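PDB 4U63: DNA photolyase from Agrobacterium tumefaciens, which probably uses light energy absorbed by its folate antenna and its FAD cofactor to split cyclobutane pyrimidine dimers in ultraviolet-damaged DNA. Local coordinates for residues P65-W73 against R388-P396; F439-E447 against L462-Y473. All coordinates share one frame; numbering follows the deposited sequence. Where two conformers were deposited one is given.

Contact 1 and contact 2 follow one another along the chain, the first closing before the second opens, and their centres lie about 32 Å apart with no atoms touching. Contact 1 sits about 8 Å from the centre of the chain, where the start of helix 68-87, in the part that carries the five-stranded parallel sheet, meets the end of helix 380-390 beside both cofactors. Contact 2 lies about 34 Å from that centre, at the periphery, and joins the loop between helices 434-439 and 448-451 to the end of helix 459-465 and the chain beyond it. One contact thus unites two distant regions of sequence around the chromophores; the other folds a local excursion of the chain.

Contact 1: P65-W73 against R388-P396; sequences PLGGAQEWW and RDTLVDADP. With FAD (flavin-adenine dinucleotide), chain C.
Gly67 and Asp389 bring their CA atoms to 3.9 Å where the start of helix 68-87 meets the end of helix 380-390, and Ala69 N donates to Asp389 O at 3.2 Å. Gly67 is the N-cap residue, and the carboxylate of Asp389 reaches the first turn beyond it: Gly68 N gives its hydrogen to Asp389 OD1 at 2.9 Å, from above the carboxylate plane.

The amide of Gln70 makes two of the four hydrogen bonds between the segments. Its CG stands anti to the backbone N (chi1 -152°), and the extended chain carries NE2 between two carbonyls of the turn Leu391-Ala394. NE2 donates to Val392 O at 3.0 Å and to Ala394 O at 2.9 Å, both in the amide plane; it meets the Ala394 carbonyl on a lone pair but the Val392 carbonyl from above its plane. OE1 accepts from Leu66 N, so three bonds fix the rotation of the amide. A water accepts from Gln70 N and donates to Arg388 O and Leu391 O.

Apolar groups fill in around this. Leu66 lays CD1 against Pro396 and its CB against that of Ala394. On the other flank Val392 crosses the Trp73 side chain at about a right angle, CB 3.7 Å from CE3, while its CG1 meets Ala69 CB. Trp73 NE1 turns elsewhere, to Glu268.

The turn and the residue after it hold the flavin: FAD N3 donates to Asp393 O at 2.8 Å, and Asp395 N donates to FAD O4. Asp389 O and Thr390 O bond the antenna folate. Gln70 thus lies in the second shell, consistent with its steadying the carbonyls on either side of Asp393 within the FAD-binding site of the photolyase fold, where the two chromophore pockets share one short segment.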
loop_
_atom_site.group_PDB
_atom_site.type_symbol
_atom_site.label_atom_id
_atom_site.label_comp_id
_atom_site.label_asym_id
_atom_site.label_seq_id
_atom_site.Cartn_x
_atom_site.Cartn_y
_atom_site.Cartn_z
ATOM N N PRO A 65 3.339 8.184 7.284
ATOM C CA PRO A 65 3.966 6.970 6.731
ATOM C C PRO A 65 3.968 5.832 7.717
ATOM O O PRO A 65 4.254 6.043 8.898
ATOM C CB PRO A 65 5.415 7.387 6.460
ATOM C CG PRO A 65 5.428 8.850 6.479
ATOM C CD PRO A 65 4.304 9.300 7.357
ATOM N N LEU A 66 3.667 4.633 7.234
ATOM C CA LEU A 66 3.582 3.471 8.098
ATOM C C LEU A 66 4.963 2.938 8.510
ATOM O O LEU A 66 5.048 2.116 9.425
ATOM C CB LEU A 66 2.743 2.366 7.433
ATOM C CG LEU A 66 1.278 2.671 7.040
ATOM C CD1 LEU A 66 0.464 1.371 6.997
ATOM C CD2 LEU A 66 0.601 3.672 7.968
ATOM N N GLY A 67 6.034 3.404 7.858
ATOM C CA GLY A 67 7.370 2.929 8.158
ATOM C C GLY A 67 8.470 3.599 7.367
ATOM O O GLY A 67 8.221 4.559 6.643
ATOM N N GLY A 68 9.683 3.075 7.513
ATOM C CA GLY A 68 10.901 3.647 6.902
ATOM C C GLY A 68 10.864 3.781 5.383
ATOM O O GLY A 68 11.206 4.824 4.841
ATOM N N ALA A 69 10.442 2.728 4.693
ATOM C CA ALA A 69 10.317 2.789 3.224
ATOM C C ALA A 69 9.309 3.861 2.780
ATOM O O ALA A 69 9.539 4.590 1.811
ATOM C CB ALA A 69 9.933 1.431 2.670
ATOM N N GLN A 70 8.199 3.959 3.503
ATOM C CA GLN A 70 7.175 4.939 3.175
ATOM C C GLN A 70 7.599 6.382 3.519
ATOM O O GLN A 70 7.094 7.337 2.923
ATOM C CB GLN A 70 5.862 4.567 3.850
ATOM C CG GLN A 70 4.657 5.070 3.099
ATOM C CD GLN A 70 3.419 4.278 3.443
ATOM O OE1 GLN A 70 2.882 4.415 4.536
ATOM N NE2 GLN A 70 2.967 3.435 2.519
ATOM N N GLU A 71 8.515 6.535 4.477
ATOM C CA GLU A 71 9.114 7.850 4.759
ATOM C C GLU A 71 9.978 8.315 3.583
ATOM O O GLU A 71 9.942 9.489 3.210
ATOM C CB GLU A 71 9.933 7.816 6.048
ATOM C CG GLU A 71 9.076 7.746 7.299
ATOM C CD GLU A 71 9.883 7.652 8.571
ATOM O OE1 GLU A 71 11.053 7.231 8.529
ATOM O OE2 GLU A 71 9.340 7.995 9.632
ATOM N N TRP A 72 10.744 7.393 2.998
ATOM C CA TRP A 72 11.468 7.684 1.760
ATOM C C TRP A 72 10.486 8.141 0.694
ATOM O O TRP A 72 10.718 9.149 0.025
ATOM C CB TRP A 72 12.240 6.458 1.273
ATOM C CG TRP A 72 12.965 6.648 -0.013
ATOM C CD1 TRP A 72 14.255 7.035 -0.161
ATOM C CD2 TRP A 72 12.449 6.443 -1.338
ATOM N NE1 TRP A 72 14.579 7.094 -1.489
ATOM C CE2 TRP A 72 13.493 6.734 -2.238
ATOM C CE3 TRP A 72 11.208 6.045 -1.850
ATOM C CZ2 TRP A 72 13.338 6.642 -3.624
ATOM C CZ3 TRP A 72 11.050 5.954 -3.235
ATOM C CH2 TRP A 72 12.112 6.250 -4.104
ATOM N N TRP A 73 9.390 7.397 0.551
ATOM C CA TRP A 73 8.347 7.730 -0.414
ATOM C C TRP A 73 7.770 9.126 -0.149
ATOM O O TRP A 73 7.646 9.954 -1.069
ATOM C CB TRP A 73 7.223 6.682 -0.403
ATOM C CG TRP A 73 6.323 6.854 -1.573
ATOM C CD1 TRP A 73 5.290 7.735 -1.687
ATOM C CD2 TRP A 73 6.406 6.168 -2.827
ATOM N NE1 TRP A 73 4.712 7.631 -2.927
ATOM C CE2 TRP A 73 5.374 6.675 -3.647
ATOM C CE3 TRP A 73 7.245 5.161 -3.335
ATOM C CZ2 TRP A 73 5.155 6.214 -4.951
ATOM C CZ3 TRP A 73 7.018 4.702 -4.630
ATOM C CH2 TRP A 73 5.986 5.235 -5.421
ATOM N N ARG A 388 5.032 -3.364 7.213
ATOM C CA ARG A 388 4.752 -1.949 7.479
ATOM C C ARG A 388 5.998 -1.070 7.385
ATOM O O ARG A 388 5.910 0.075 6.948
ATOM C CB ARG A 388 4.105 -1.760 8.861
ATOM C CG ARG A 388 2.633 -1.400 8.818
ATOM C CD ARG A 388 1.955 -1.530 10.183
ATOM N NE ARG A 388 2.813 -1.110 11.295
ATOM C CZ ARG A 388 2.742 -1.586 12.544
ATOM N NH1 ARG A 388 1.851 -2.524 12.884
ATOM N NH2 ARG A 388 3.583 -1.123 13.470
ATOM N N ASP A 389 7.145 -1.606 7.802
ATOM C CA ASP A 389 8.398 -0.846 7.808
ATOM C C ASP A 389 9.134 -0.871 6.473
ATOM O O ASP A 389 9.984 0.005 6.219
ATOM C CB ASP A 389 9.337 -1.365 8.906
ATOM C CG ASP A 389 10.469 -0.379 9.235
ATOM O OD1 ASP A 389 10.233 0.850 9.324
ATOM O OD2 ASP A 389 11.608 -0.831 9.419
ATOM N N THR A 390 8.824 -1.856 5.627
ATOM C CA THR A 390 9.640 -2.123 4.431
ATOM C C THR A 390 8.948 -1.922 3.082
ATOM O O THR A 390 9.626 -1.799 2.063
ATOM C CB THR A 390 10.200 -3.552 4.471
ATOM O OG1 THR A 390 9.128 -4.480 4.682
ATOM C CG2 THR A 390 11.221 -3.694 5.596
ATOM N N LEU A 391 7.618 -1.903 3.078
ATOM C CA LEU A 391 6.849 -1.661 1.855
ATOM C C LEU A 391 6.629 -0.187 1.600
ATOM O O LEU A 391 6.112 0.516 2.458
ATOM C CB LEU A 391 5.471 -2.311 1.941
ATOM C CG LEU A 391 5.371 -3.843 1.908
ATOM C CD1 LEU A 391 3.953 -4.281 2.266
ATOM C CD2 LEU A 391 5.770 -4.380 0.538
ATOM N N VAL A 392 6.999 0.282 0.402
ATOM C CA VAL A 392 6.593 1.625 -0.016
ATOM C C VAL A 392 5.055 1.733 -0.129
ATOM O O VAL A 392 4.512 2.822 0.040
ATOM C CB VAL A 392 7.281 2.122 -1.308
ATOM C CG1 VAL A 392 8.770 2.374 -1.049
ATOM C CG2 VAL A 392 7.075 1.181 -2.488
ATOM N N ASP A 393 4.379 0.609 -0.388
ATOM C CA ASP A 393 2.903 0.585 -0.527
ATOM C C ASP A 393 2.147 0.204 0.735
ATOM O O ASP A 393 0.927 -0.014 0.672
ATOM C CB ASP A 393 2.445 -0.293 -1.732
ATOM C CG ASP A 393 2.680 -1.801 -1.536
ATOM O OD1 ASP A 393 2.861 -2.302 -0.400
ATOM O OD2 ASP A 393 2.687 -2.508 -2.563
ATOM N N ALA A 394 2.841 0.146 1.883
ATOM C CA ALA A 394 2.197 -0.256 3.127
ATOM C C ALA A 394 0.868 0.462 3.299
ATOM O O ALA A 394 0.807 1.699 3.275
ATOM C CB ALA A 394 3.098 0.007 4.318
ATOM N N ASP A 395 -0.190 -0.325 3.489
ATOM C CA ASP A 395 -1.542 0.201 3.580
ATOM C C ASP A 395 -2.235 -0.405 4.803
ATOM O O ASP A 395 -2.173 -1.621 5.004
ATOM C CB ASP A 395 -2.293 -0.100 2.282
ATOM C CG ASP A 395 -3.653 0.512 2.256
ATOM O OD1 ASP A 395 -4.568 -0.093 2.862
ATOM O OD2 ASP A 395 -3.795 1.610 1.653
ATOM N N PRO A 396 -2.889 0.433 5.630
ATOM C CA PRO A 396 -3.473 -0.084 6.883
ATOM C C PRO A 396 -4.620 -1.087 6.683
ATOM O O PRO A 396 -4.915 -1.868 7.581
ATOM C CB PRO A 396 -3.976 1.185 7.579
ATOM C CG PRO A 396 -4.236 2.138 6.467
ATOM C CD PRO A 396 -3.179 1.871 5.453
HETATM P PA FAD C . -1.460 -4.971 -9.663
HETATM O O1A FAD C . -1.515 -6.440 -9.932
HETATM O O2A FAD C . -1.067 -4.052 -10.771
HETATM O O5B FAD C . -2.881 -4.574 -9.031
HETATM C C5B FAD C . -3.421 -3.252 -9.135
HETATM C C4B FAD C . -3.792 -2.683 -7.774
HETATM O O4B FAD C . -4.778 -3.486 -7.127
HETATM C C3B FAD C . -2.632 -2.622 -6.807
HETATM O O3B FAD C . -1.780 -1.491 -7.055
HETATM C C2B FAD C . -3.344 -2.580 -5.472
HETATM O O2B FAD C . -3.785 -1.259 -5.151
HETATM C C1B FAD C . -4.548 -3.457 -5.710
HETATM N N9A FAD C . -4.370 -4.857 -5.265
HETATM C C8A FAD C . -3.915 -5.875 -6.016
HETATM N N7A FAD C . -3.906 -7.031 -5.321
HETATM C C5A FAD C . -4.388 -6.762 -4.088
HETATM C C6A FAD C . -4.628 -7.541 -2.871
HETATM N N6A FAD C . -4.357 -8.861 -2.846
HETATM N N1A FAD C . -5.121 -6.879 -1.800
HETATM C C2A FAD C . -5.381 -5.551 -1.830
HETATM N N3A FAD C . -5.181 -4.785 -2.923
HETATM C C4A FAD C . -4.692 -5.331 -4.054
HETATM N N1 FAD C . -1.146 -4.174 -1.093
HETATM C C2 FAD C . -1.002 -2.873 -0.759
HETATM O O2 FAD C . -1.419 -2.022 -1.577
HETATM N N3 FAD C . -0.438 -2.491 0.414
HETATM C C4 FAD C . 0.015 -3.391 1.324
HETATM O O4 FAD C . 0.524 -3.032 2.418
HETATM C C4X FAD C . -0.101 -4.831 1.016
HETATM N N5 FAD C . 0.348 -5.813 1.852
HETATM C C5X FAD C . 0.194 -7.131 1.531
HETATM C C6 FAD C . 0.622 -8.133 2.393
HETATM C C7 FAD C . 0.481 -9.486 2.068
HETATM C C7M FAD C . 0.956 -10.561 3.018
HETATM C C8 FAD C . -0.131 -9.871 0.777
HETATM C C8M FAD C . -0.315 -11.318 0.375
HETATM C C9 FAD C . -0.554 -8.888 -0.078
HETATM C C9A FAD C . -0.428 -7.530 0.229
HETATM N N10 FAD C . -0.866 -6.514 -0.671
HETATM C C10 FAD C . -0.719 -5.169 -0.291
HETATM C "C1'" FAD C . -1.546 -6.825 -1.935
HETATM C "C2'" FAD C . -0.745 -6.971 -3.211
HETATM O "O2'" FAD C . 0.293 -7.937 -3.010
HETATM C "C3'" FAD C . -0.188 -5.647 -3.695
HETATM O "O3'" FAD C . -1.224 -4.678 -3.828
HETATM C "C4'" FAD C . 0.496 -5.862 -5.045
HETATM O "O4'" FAD C . 1.663 -6.658 -4.854
HETATM C "C5'" FAD C . 0.870 -4.519 -5.640
HETATM O "O5'" FAD C . 1.525 -4.660 -6.910
HETATM P P FAD C . 0.867 -3.961 -8.197
HETATM O O1P FAD C . 1.774 -4.186 -9.356
HETATM O O2P FAD C . 0.534 -2.526 -7.899
HETATM O O3P FAD C . -0.495 -4.796 -8.370
HETATM O O HOH W 1 3.269 1.919 11.402
HETATM O O HOH W 2 7.114 1.510 4.867
#

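Contact 2: F439-E447 against L462-Y473; sequences FVPELEKLE and LKKAGVELGKTY
Leu443 sits squarely on the Tyr473 ring, its CD1 4.0 Å from the centroid and only 5° off the normal, a CH-pi contact over one face. Its other branch, CD2, packs against Val467 CG2, while Val440 CG1 approaches Tyr473 CE1 to 3.6 Å. Tyr473 CG, anti to the backbone N, carries the ring into this group. Further along, Leu446 CD2 presses on Ala465 CB at 3.7 Å, and Ile451 of helix 448-451 touches both leucines.

Lys445 marks the solvent side: it lays CB against Ala465 CB, with CG passing Ala465 O, and its exposed end leads away. Glu442 forms a polar, partly exposed margin. Its bend at chi2 (-94°) brings OE2 to the edge of the Tyr473 ring with the carboxylate plane turned 78° from it; OE2 also forms a salt bridge with Arg352.

No direct hydrogen bond joins the two segments. Water does that instead: one molecule links Glu442 OE2 to Thr472 O, and another accepts from Lys445 N and donates to Glu442 O and Ala465 O. The chemistry implies cohesion by apolar packing, with two waters bridging the polar groups: backbone carbonyls, a backbone N-H and a carboxylate.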
loop_
_atom_site.group_PDB
_atom_site.type_symbol
_atom_site.label_atom_id
_atom_site.label_comp_id
_atom_site.label_asym_id
_atom_site.label_seq_id
_atom_site.Cartn_x
_atom_site.Cartn_y
_atom_site.Cartn_z
ATOM N N PHE A 439 17.224 -12.424 -7.468
ATOM C CA PHE A 439 17.382 -11.984 -6.072
ATOM C C PHE A 439 18.237 -12.868 -5.175
ATOM O O PHE A 439 18.595 -12.445 -4.081
ATOM C CB PHE A 439 16.001 -11.757 -5.476
ATOM C CG PHE A 439 15.252 -10.645 -6.154
ATOM C CD1 PHE A 439 15.631 -9.333 -5.952
ATOM C CD2 PHE A 439 14.198 -10.912 -7.016
ATOM C CE1 PHE A 439 14.970 -8.298 -6.574
ATOM C CE2 PHE A 439 13.524 -9.881 -7.649
ATOM C CZ PHE A 439 13.909 -8.569 -7.433
ATOM N N VAL A 440 18.566 -14.074 -5.634
ATOM C CA VAL A 440 19.490 -14.961 -4.942
ATOM C C VAL A 440 20.555 -15.353 -5.995
ATOM O O VAL A 440 20.623 -16.516 -6.425
ATOM C CB VAL A 440 18.768 -16.194 -4.346
ATOM C CG1 VAL A 440 19.671 -16.908 -3.352
ATOM C CG2 VAL A 440 17.456 -15.789 -3.670
ATOM N N PRO A 441 21.388 -14.370 -6.421
ATOM C CA PRO A 441 22.352 -14.589 -7.506
ATOM C C PRO A 441 23.431 -15.625 -7.206
ATOM O O PRO A 441 24.011 -16.166 -8.126
ATOM C CB PRO A 441 22.979 -13.202 -7.703
ATOM C CG PRO A 441 22.856 -12.555 -6.372
ATOM C CD PRO A 441 21.512 -13.002 -5.877
ATOM N N GLU A 442 23.693 -15.904 -5.938
ATOM C CA GLU A 442 24.604 -16.997 -5.580
ATOM C C GLU A 442 24.136 -18.383 -6.067
ATOM O O GLU A 442 24.934 -19.305 -6.139
ATOM C CB GLU A 442 24.850 -17.043 -4.073
ATOM C CG GLU A 442 23.614 -17.270 -3.221
ATOM C CD GLU A 442 22.988 -15.979 -2.747
ATOM O OE1 GLU A 442 22.741 -15.088 -3.589
ATOM O OE2 GLU A 442 22.735 -15.863 -1.532
ATOM N N LEU A 443 22.843 -18.523 -6.375
ATOM C CA LEU A 443 22.310 -19.746 -6.981
ATOM C C LEU A 443 22.232 -19.713 -8.535
ATOM O O LEU A 443 21.734 -20.658 -9.131
ATOM C CB LEU A 443 20.920 -20.049 -6.385
ATOM C CG LEU A 443 20.901 -20.203 -4.861
ATOM C CD1 LEU A 443 19.487 -20.481 -4.368
ATOM C CD2 LEU A 443 21.846 -21.303 -4.403
ATOM N N GLU A 444 22.739 -18.645 -9.155
ATOM C CA GLU A 444 22.662 -18.423 -10.619
ATOM C C GLU A 444 22.980 -19.646 -11.486
ATOM O O GLU A 444 22.300 -19.890 -12.490
ATOM C CB GLU A 444 23.597 -17.255 -11.010
ATOM C CG GLU A 444 23.905 -17.086 -12.502
ATOM C CD GLU A 444 22.680 -16.772 -13.347
ATOM O OE1 GLU A 444 21.817 -15.991 -12.897
ATOM O OE2 GLU A 444 22.584 -17.304 -14.472
ATOM N N LYS A 445 24.013 -20.398 -11.111
ATOM C CA LYS A 445 24.492 -21.507 -11.952
ATOM C C LYS A 445 23.753 -22.827 -11.784
ATOM O O LYS A 445 23.964 -23.740 -12.578
ATOM C CB LYS A 445 25.992 -21.707 -11.744
ATOM C CG LYS A 445 26.796 -20.452 -12.041
ATOM C CD LYS A 445 28.218 -20.771 -12.467
ATOM C CE LYS A 445 29.002 -19.500 -12.746
ATOM N NZ LYS A 445 30.117 -19.745 -13.700
ATOM N N LEU A 446 22.897 -22.939 -10.765
ATOM C CA LEU A 446 22.103 -24.152 -10.588
ATOM C C LEU A 446 21.089 -24.300 -11.706
ATOM O O LEU A 446 20.494 -23.318 -12.155
ATOM C CB LEU A 446 21.351 -24.163 -9.259
ATOM C CG LEU A 446 22.090 -24.550 -7.985
ATOM C CD1 LEU A 446 21.091 -24.504 -6.837
ATOM C CD2 LEU A 446 22.746 -25.927 -8.082
ATOM N N GLU A 447 20.896 -25.544 -12.128
ATOM C CA GLU A 447 19.908 -25.893 -13.137
ATOM C C GLU A 447 18.535 -25.847 -12.500
ATOM O O GLU A 447 18.424 -25.919 -11.275
ATOM C CB GLU A 447 20.182 -27.295 -13.673
ATOM C CG GLU A 447 21.513 -27.425 -14.403
ATOM C CD GLU A 447 21.932 -28.867 -14.639
ATOM O OE1 GLU A 447 21.295 -29.796 -14.085
ATOM O OE2 GLU A 447 22.912 -29.074 -15.383
ATOM N N LEU A 462 26.319 -29.107 -6.993
ATOM C CA LEU A 462 26.605 -27.967 -6.119
ATOM C C LEU A 462 28.013 -27.451 -6.355
ATOM O O LEU A 462 28.228 -26.246 -6.437
ATOM C CB LEU A 462 26.437 -28.354 -4.648
ATOM C CG LEU A 462 25.010 -28.629 -4.173
ATOM C CD1 LEU A 462 25.018 -29.287 -2.803
ATOM C CD2 LEU A 462 24.189 -27.349 -4.137
ATOM N N LYS A 463 28.964 -28.376 -6.467
ATOM C CA LYS A 463 30.352 -28.040 -6.776
ATOM C C LYS A 463 30.454 -27.282 -8.102
ATOM O O LYS A 463 31.057 -26.208 -8.161
ATOM C CB LYS A 463 31.216 -29.311 -6.824
ATOM N N LYS A 464 29.848 -27.838 -9.149
ATOM C CA LYS A 464 29.855 -27.224 -10.486
ATOM C C LYS A 464 29.201 -25.828 -10.514
ATOM O O LYS A 464 29.646 -24.948 -11.253
ATOM C CB LYS A 464 29.160 -28.147 -11.498
ATOM C CG LYS A 464 29.138 -27.611 -12.924
ATOM C CD LYS A 464 28.566 -28.617 -13.906
ATOM C CE LYS A 464 28.448 -28.004 -15.291
ATOM N NZ LYS A 464 27.893 -28.956 -16.288
ATOM N N ALA A 465 28.146 -25.643 -9.716
ATOM C CA ALA A 465 27.443 -24.354 -9.626
ATOM C C ALA A 465 28.098 -23.339 -8.672
ATOM O O ALA A 465 27.664 -22.185 -8.605
ATOM C CB ALA A 465 25.994 -24.584 -9.216
ATOM N N GLY A 466 29.125 -23.762 -7.933
ATOM C CA GLY A 466 29.828 -22.879 -7.004
ATOM C C GLY A 466 29.014 -22.574 -5.761
ATOM O O GLY A 466 29.122 -21.483 -5.199
ATOM N N VAL A 467 28.198 -23.543 -5.338
ATOM C CA VAL A 467 27.335 -23.397 -4.170
ATOM C C VAL A 467 27.812 -24.322 -3.059
ATOM O O VAL A 467 27.844 -25.535 -3.226
ATOM C CB VAL A 467 25.859 -23.747 -4.491
ATOM C CG1 VAL A 467 24.992 -23.618 -3.241
ATOM C CG2 VAL A 467 25.319 -22.859 -5.604
ATOM N N GLU A 468 28.191 -23.732 -1.933
ATOM C CA GLU A 468 28.469 -24.471 -0.718
ATOM C C GLU A 468 27.365 -24.161 0.286
ATOM O O GLU A 468 27.268 -23.032 0.787
ATOM C CB GLU A 468 29.831 -24.068 -0.171
ATOM C CG GLU A 468 30.282 -24.870 1.038
ATOM C CD GLU A 468 31.704 -24.550 1.453
ATOM O OE1 GLU A 468 32.387 -23.784 0.734
ATOM O OE2 GLU A 468 32.130 -25.061 2.497
ATOM N N LEU A 469 26.524 -25.150 0.576
ATOM C CA LEU A 469 25.427 -24.948 1.522
ATOM C C LEU A 469 25.996 -24.730 2.915
ATOM O O LEU A 469 26.868 -25.477 3.349
ATOM C CB LEU A 469 24.458 -26.129 1.508
ATOM C CG LEU A 469 23.718 -26.314 0.182
ATOM C CD1 LEU A 469 22.897 -27.589 0.211
ATOM C CD2 LEU A 469 22.838 -25.111 -0.131
ATOM N N GLY A 470 25.503 -23.696 3.597
ATOM C CA GLY A 470 26.039 -23.276 4.887
ATOM C C GLY A 470 27.073 -22.155 4.806
ATOM O O GLY A 470 27.509 -21.656 5.842
ATOM N N LYS A 471 27.469 -21.762 3.588
ATOM C CA LYS A 471 28.439 -20.669 3.382
ATOM C C LYS A 471 27.896 -19.703 2.336
ATOM O O LYS A 471 27.553 -18.562 2.639
ATOM C CB LYS A 471 29.790 -21.225 2.914
ATOM N N THR A 472 27.818 -20.196 1.108
ATOM C CA THR A 472 27.274 -19.471 -0.042
ATOM C C THR A 472 25.784 -19.183 0.095
ATOM O O THR A 472 25.309 -18.099 -0.264
ATOM C CB THR A 472 27.462 -20.341 -1.299
ATOM O OG1 THR A 472 28.838 -20.713 -1.401
ATOM C CG2 THR A 472 27.032 -19.628 -2.563
ATOM N N TYR A 473 25.056 -20.181 0.589
ATOM C CA TYR A 473 23.609 -20.116 0.754
ATOM C C TYR A 473 23.221 -21.054 1.913
ATOM O O TYR A 473 23.797 -22.130 2.044
ATOM C CB TYR A 473 22.912 -20.506 -0.561
ATOM C CG TYR A 473 21.411 -20.376 -0.498
ATOM C CD1 TYR A 473 20.812 -19.124 -0.507
ATOM C CD2 TYR A 473 20.591 -21.503 -0.417
ATOM C CE1 TYR A 473 19.437 -18.984 -0.434
ATOM C CE2 TYR A 473 19.204 -21.378 -0.347
ATOM C CZ TYR A 473 18.636 -20.115 -0.358
ATOM O OH TYR A 473 17.283 -19.956 -0.284
HETATM O O HOH W 3 22.931 -16.330 1.036
HETATM O O HOH W 4 25.354 -20.578 -8.604
#